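Local coordinates for protein Non-ribosomal peptide synthetase (Streptomyces halstedii, PDB 3WV4) that is a non-ribosomal peptide synthetase that carries the fold of the AMP-binding (ANL) enzymes, at residues 359-365 and 432-438; 76-80 and 109-114. All blocks are in the same frame, centred on the assembly; numbering follows the deposited sequence.

Overall arrangement
The two contacts illustrate how one fold uses different chemistry at its edge and in its interior. The centre of contact 1 lies about 24 Å from the centre of the chain; partly buried, it joins strand 362-366 and the turn before it to strand 437-439 and the turn before that, mixing backbone hydrogen bonds, a salt-bridge network and a stacked aromatic ring. Contact 2, wholly buried, packs helix 73-89 against helix 106-116 through small and apolar side chains, with its side-chain hydrogen bond kept within one helix. They share no strand or helix and sit on opposite sides of the chain's centre. The centres of contacts 1 and 2 are about 39 Å apart.

Contact 1: residues 359-365 and 432-438; sequences RPDSVGL and DEDGFLY
Arg359 lays its side chain over Phe436 and ends beside two carboxylates of the turn 432-435. CB and CG pass the hydroxyl of Tyr438, each 3.8 Å from its OH. CD then sits over the centre of the Phe436 ring, 3.6 Å from the centroid, in a CH-pi contact. The chain stays extended from CG to NE (chi2 168°, chi3 165°), which carries the guanidinium on along the same ring face; there it is stacked flat on the ring, the two planes 9° apart. CZ lies 3.4 Å from Phe436 CE2, which stands over the centre of the guanidinium, and NH1 is near Phe436 CZ. At its edge NE makes a long salt bridge to Asp432 OD2, while NH2 meets Asp434 OD2 at 3.2 Å, a salt bridge whose hydrogen bond is bent and weak. Asp432 OD2 also accepts from Tyr438 OH, hydrogen-bonded to the tyrosine but only loosely paired with the arginine.

In the mixed sheet of this AMP-binding fold, strands 362-366 and 437-439 run antiparallel. Leu437 O takes two donors from opposite faces of its carbonyl plane, Ser362 OG at 2.7 Å and Val363 N at 3.0 Å; Leu437 N returns a bond to Gly364 O. Ser362 OG in turn accepts from Gly364 N, an ST turn. The second face of Phe436 is covered by Leu365, whose CD2 stands 3.7 Å above the ring centre.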
loop_
_atom_site.group_PDB
_atom_site.type_symbol
_atom_site.label_atom_id
_atom_site.label_comp_id
_atom_site.label_asym_id
_atom_site.label_seq_id
_atom_site.Cartn_x
_atom_site.Cartn_y
_atom_site.Cartn_z
ATOM N N ARG A 359 -20.115 -1.476 -18.394
ATOM C CA ARG A 359 -20.585 -0.491 -17.440
ATOM C C ARG A 359 -19.547 0.602 -17.268
ATOM O O ARG A 359 -19.023 0.813 -16.176
ATOM C CB ARG A 359 -20.897 -1.189 -16.133
ATOM C CG ARG A 359 -21.936 -2.273 -16.284
ATOM C CD ARG A 359 -21.946 -3.087 -15.031
ATOM N NE ARG A 359 -23.125 -3.914 -14.948
ATOM C CZ ARG A 359 -23.193 -5.153 -15.400
ATOM N NH1 ARG A 359 -22.125 -5.728 -15.983
ATOM N NH2 ARG A 359 -24.337 -5.830 -15.263
ATOM N N PRO A 360 -19.206 1.292 -18.359
ATOM C CA PRO A 360 -18.223 2.403 -18.295
ATOM C C PRO A 360 -18.295 3.350 -17.091
ATOM O O PRO A 360 -17.277 3.795 -16.638
ATOM C CB PRO A 360 -18.449 3.181 -19.602
ATOM C CG PRO A 360 -19.776 2.706 -20.145
ATOM C CD PRO A 360 -19.914 1.265 -19.644
ATOM N N ASP A 361 -19.450 3.634 -16.550
ATOM C CA ASP A 361 -19.530 4.603 -15.424
ATOM C C ASP A 361 -19.315 4.055 -14.038
ATOM O O ASP A 361 -19.415 4.821 -13.041
ATOM C CB ASP A 361 -20.911 5.284 -15.427
ATOM C CG ASP A 361 -21.064 6.245 -16.568
ATOM O OD1 ASP A 361 -20.032 6.839 -16.987
ATOM O OD2 ASP A 361 -22.216 6.410 -17.036
ATOM N N SER A 362 -19.157 2.725 -13.952
ATOM C CA SER A 362 -19.029 2.071 -12.673
ATOM C C SER A 362 -17.579 2.051 -12.239
ATOM O O SER A 362 -16.677 1.977 -13.056
ATOM C CB SER A 362 -19.615 0.603 -12.748
ATOM O OG SER A 362 -19.404 -0.078 -11.523
ATOM N N VAL A 363 -17.380 2.032 -10.932
ATOM C CA VAL A 363 -16.094 1.742 -10.313
ATOM C C VAL A 363 -16.047 0.308 -9.705
ATOM O O VAL A 363 -15.272 0.008 -8.777
ATOM C CB VAL A 363 -15.739 2.772 -9.214
ATOM C CG1 VAL A 363 -15.403 4.108 -9.856
ATOM C CG2 VAL A 363 -16.840 2.906 -8.168
ATOM N N GLY A 364 -16.929 -0.539 -10.182
ATOM C CA GLY A 364 -16.856 -1.978 -9.872
ATOM C C GLY A 364 -17.696 -2.465 -8.734
ATOM O O GLY A 364 -18.669 -1.796 -8.278
ATOM N N LEU A 365 -17.329 -3.654 -8.258
ATOM C CA LEU A 365 -18.109 -4.374 -7.240
ATOM C C LEU A 365 -17.363 -4.256 -5.949
ATOM O O LEU A 365 -16.176 -4.085 -5.975
ATOM C CB LEU A 365 -18.211 -5.827 -7.639
ATOM C CG LEU A 365 -19.048 -6.103 -8.870
ATOM C CD1 LEU A 365 -18.781 -7.494 -9.409
ATOM C CD2 LEU A 365 -20.519 -5.948 -8.509
ATOM N N ASP A 432 -26.489 -0.500 -8.766
ATOM C CA ASP A 432 -27.553 -1.081 -9.611
ATOM C C ASP A 432 -27.991 -2.366 -8.966
ATOM O O ASP A 432 -27.505 -2.752 -7.877
ATOM C CB ASP A 432 -27.176 -1.200 -11.091
ATOM C CG ASP A 432 -25.909 -2.055 -11.345
ATOM O OD1 ASP A 432 -25.619 -2.968 -10.547
ATOM O OD2 ASP A 432 -25.253 -1.817 -12.379
ATOM N N GLU A 433 -28.902 -3.060 -9.622
ATOM C CA GLU A 433 -29.472 -4.296 -9.077
ATOM C C GLU A 433 -28.333 -5.310 -8.852
ATOM O O GLU A 433 -28.250 -6.048 -7.828
ATOM C CB GLU A 433 -30.522 -4.851 -10.063
ATOM C CG GLU A 433 -31.579 -3.829 -10.562
ATOM C CD GLU A 433 -30.983 -2.585 -11.262
ATOM O OE1 GLU A 433 -30.161 -2.741 -12.214
ATOM O OE2 GLU A 433 -31.325 -1.441 -10.850
ATOM N N ASP A 434 -27.413 -5.282 -9.799
ATOM C CA ASP A 434 -26.319 -6.225 -9.818
ATOM C C ASP A 434 -25.324 -5.984 -8.655
ATOM O O ASP A 434 -24.557 -6.872 -8.268
ATOM C CB ASP A 434 -25.717 -6.221 -11.234
ATOM C CG ASP A 434 -26.550 -7.071 -12.213
ATOM O OD1 ASP A 434 -26.988 -8.188 -11.815
ATOM O OD2 ASP A 434 -26.771 -6.686 -13.385
ATOM N N GLY A 435 -25.358 -4.785 -8.059
ATOM C CA GLY A 435 -24.445 -4.462 -6.937
ATOM C C GLY A 435 -23.210 -3.694 -7.389
ATOM O O GLY A 435 -22.283 -3.503 -6.610
ATOM N N PHE A 436 -23.210 -3.230 -8.636
ATOM C CA PHE A 436 -22.127 -2.395 -9.108
ATOM C C PHE A 436 -22.230 -0.975 -8.555
ATOM O O PHE A 436 -23.333 -0.414 -8.380
ATOM C CB PHE A 436 -22.164 -2.319 -10.608
ATOM C CG PHE A 436 -21.669 -3.570 -11.287
ATOM C CD1 PHE A 436 -20.342 -3.700 -11.633
ATOM C CD2 PHE A 436 -22.560 -4.562 -11.636
ATOM C CE1 PHE A 436 -19.888 -4.852 -12.252
ATOM C CE2 PHE A 436 -22.108 -5.724 -12.242
ATOM C CZ PHE A 436 -20.755 -5.860 -12.571
ATOM N N LEU A 437 -21.087 -0.370 -8.334
ATOM C CA LEU A 437 -21.061 0.974 -7.752
ATOM C C LEU A 437 -20.869 2.043 -8.797
ATOM O O LEU A 437 -20.133 1.865 -9.768
ATOM C CB LEU A 437 -19.984 1.057 -6.686
ATOM C CG LEU A 437 -19.759 2.417 -5.983
ATOM C CD1 LEU A 437 -20.979 2.914 -5.224
ATOM C CD2 LEU A 437 -18.569 2.266 -5.066
ATOM N N TYR A 438 -21.595 3.145 -8.595
ATOM C CA TYR A 438 -21.531 4.324 -9.462
ATOM C C TYR A 438 -21.463 5.586 -8.610
ATOM O O TYR A 438 -22.030 5.648 -7.501
ATOM C CB TYR A 438 -22.793 4.411 -10.316
ATOM C CG TYR A 438 -22.997 3.240 -11.239
ATOM C CD1 TYR A 438 -22.553 3.279 -12.554
ATOM C CD2 TYR A 438 -23.653 2.084 -10.792
ATOM C CE1 TYR A 438 -22.738 2.223 -13.397
ATOM C CE2 TYR A 438 -23.827 1.011 -11.636
ATOM C CZ TYR A 438 -23.342 1.097 -12.925
ATOM O OH TYR A 438 -23.553 0.071 -13.737
#

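Contact 2: residues 76-80 and 109-114; sequences LLNHS and VAVFYG
Val109 meets Leu76 where helix 106-116 packs on helix 73-89 in the AMP-binding fold; the axes of segments 76-80 and 109-114 cross at -64°, with a closest approach of 8.5 Å. The valine CG1, anti to the backbone N (chi1 -179°), lies 4.0 Å from Leu76 CD1, the two side chains crossing at about a right angle. Val109 also touches Val252 of helix 246-258.

Ala110 comes next, one helical step on. Its methyl CB lies 4.1 Å from His79 CB, and its CA is 3.6 Å from Ser80 OG, so the small residue lets the serine come close to the backbone. Ser80 is the knob here: its side chain sits in a hole made by Val109, Ala110, Tyr113 and Gly114.

At Tyr113 the CB points toward helix 73-89 and approaches Ser80 OG to 3.3 Å, while CE2 touches Leu76 CD2 at the looser distance of 4.2 Å. The phenol OH leaves this interface to hydrogen-bond Thr256 OG1, and Leu51 of helix 47-57 packs on the same tyrosine.

Gly114 closes the segment where the backbones come nearest: its CA is 3.3 Å from Ser80 O. The buried hydroxyl of Ser80 turns back on its own helix, donating to Leu76 O at 2.9 Å from above the carbonyl plane, across from Ser80 N on the opposite face.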
loop_
_atom_site.group_PDB
_atom_site.type_symbol
_atom_site.label_atom_id
_atom_site.label_comp_id
_atom_site.label_asym_id
_atom_site.label_seq_id
_atom_site.Cartn_x
_atom_site.Cartn_y
_atom_site.Cartn_z
ATOM N N LEU A 76 15.167 -11.242 1.648
ATOM C CA LEU A 76 14.268 -10.248 2.258
ATOM C C LEU A 76 13.970 -10.614 3.691
ATOM O O LEU A 76 13.916 -9.765 4.572
ATOM C CB LEU A 76 12.969 -10.129 1.445
ATOM C CG LEU A 76 11.902 -9.271 2.092
ATOM C CD1 LEU A 76 12.420 -7.877 2.361
ATOM C CD2 LEU A 76 10.677 -9.230 1.168
ATOM N N LEU A 77 13.733 -11.891 3.926
ATOM C CA LEU A 77 13.411 -12.352 5.279
ATOM C C LEU A 77 14.615 -12.181 6.187
ATOM O O LEU A 77 14.474 -11.693 7.276
ATOM C CB LEU A 77 12.951 -13.830 5.262
ATOM C CG LEU A 77 12.744 -14.493 6.591
ATOM C CD1 LEU A 77 11.523 -13.939 7.301
ATOM C CD2 LEU A 77 12.592 -16.004 6.391
ATOM N N ASN A 78 15.802 -12.552 5.708
ATOM C CA ASN A 78 17.021 -12.382 6.491
ATOM C C ASN A 78 17.188 -10.933 6.968
ATOM O O ASN A 78 17.337 -10.681 8.159
ATOM C CB ASN A 78 18.260 -12.793 5.673
ATOM C CG ASN A 78 18.356 -14.300 5.455
ATOM O OD1 ASN A 78 17.698 -15.070 6.128
ATOM N ND2 ASN A 78 19.161 -14.713 4.460
ATOM N N HIS A 79 17.125 -9.996 6.019
ATOM C CA HIS A 79 17.292 -8.584 6.323
ATOM C C HIS A 79 16.176 -8.063 7.201
ATOM O O HIS A 79 16.440 -7.258 8.111
ATOM C CB HIS A 79 17.369 -7.789 5.051
ATOM C CG HIS A 79 18.630 -8.001 4.284
ATOM N ND1 HIS A 79 19.738 -7.196 4.461
ATOM C CD2 HIS A 79 18.982 -8.916 3.346
ATOM C CE1 HIS A 79 20.709 -7.592 3.649
ATOM N NE2 HIS A 79 20.287 -8.644 2.980
ATOM N N SER A 80 14.958 -8.566 7.025
ATOM C CA SER A 80 13.830 -8.180 7.883
ATOM C C SER A 80 14.065 -8.616 9.333
ATOM O O SER A 80 13.955 -7.833 10.272
ATOM C CB SER A 80 12.509 -8.746 7.319
ATOM O OG SER A 80 12.141 -8.123 6.096
ATOM N N VAL A 109 11.509 -1.981 2.625
ATOM C CA VAL A 109 10.589 -3.115 2.740
ATOM C C VAL A 109 11.015 -4.001 3.933
ATOM O O VAL A 109 10.164 -4.583 4.649
ATOM C CB VAL A 109 10.586 -3.919 1.435
ATOM C CG1 VAL A 109 9.613 -5.096 1.508
ATOM C CG2 VAL A 109 10.181 -3.022 0.272
ATOM N N ALA A 110 12.334 -4.057 4.147
ATOM C CA ALA A 110 12.915 -4.732 5.295
ATOM C C ALA A 110 12.603 -4.008 6.590
ATOM O O ALA A 110 12.310 -4.667 7.613
ATOM C CB ALA A 110 14.432 -4.894 5.114
ATOM N N VAL A 111 12.604 -2.668 6.549
ATOM C CA VAL A 111 12.201 -1.869 7.703
ATOM C C VAL A 111 10.732 -2.151 8.035
ATOM O O VAL A 111 10.365 -2.436 9.169
ATOM C CB VAL A 111 12.435 -0.382 7.472
ATOM C CG1 VAL A 111 11.854 0.423 8.607
ATOM C CG2 VAL A 111 13.923 -0.097 7.359
ATOM N N PHE A 112 9.903 -2.140 7.022
ATOM C CA PHE A 112 8.489 -2.427 7.182
ATOM C C PHE A 112 8.269 -3.802 7.822
ATOM O O PHE A 112 7.648 -3.949 8.876
ATOM C CB PHE A 112 7.825 -2.313 5.808
ATOM C CG PHE A 112 6.418 -2.736 5.795
ATOM C CD1 PHE A 112 5.548 -2.251 6.718
ATOM C CD2 PHE A 112 5.974 -3.695 4.905
ATOM C CE1 PHE A 112 4.216 -2.651 6.717
ATOM C CE2 PHE A 112 4.666 -4.141 4.926
ATOM C CZ PHE A 112 3.785 -3.606 5.815
ATOM N N TYR A 113 8.806 -4.827 7.208
ATOM C CA TYR A 113 8.555 -6.177 7.723
ATOM C C TYR A 113 9.198 -6.439 9.071
ATOM O O TYR A 113 8.574 -7.095 9.950
ATOM C CB TYR A 113 8.983 -7.220 6.717
ATOM C CG TYR A 113 7.963 -7.460 5.594
ATOM C CD1 TYR A 113 6.622 -7.774 5.878
ATOM C CD2 TYR A 113 8.338 -7.369 4.271
ATOM C CE1 TYR A 113 5.687 -7.959 4.863
ATOM C CE2 TYR A 113 7.403 -7.544 3.262
ATOM C CZ TYR A 113 6.082 -7.850 3.581
ATOM O OH TYR A 113 5.186 -8.090 2.592
ATOM N N GLY A 114 10.423 -5.921 9.269
ATOM C CA GLY A 114 11.130 -6.177 10.527
ATOM C C GLY A 114 10.362 -5.524 11.658
ATOM O O GLY A 114 10.285 -6.062 12.779
#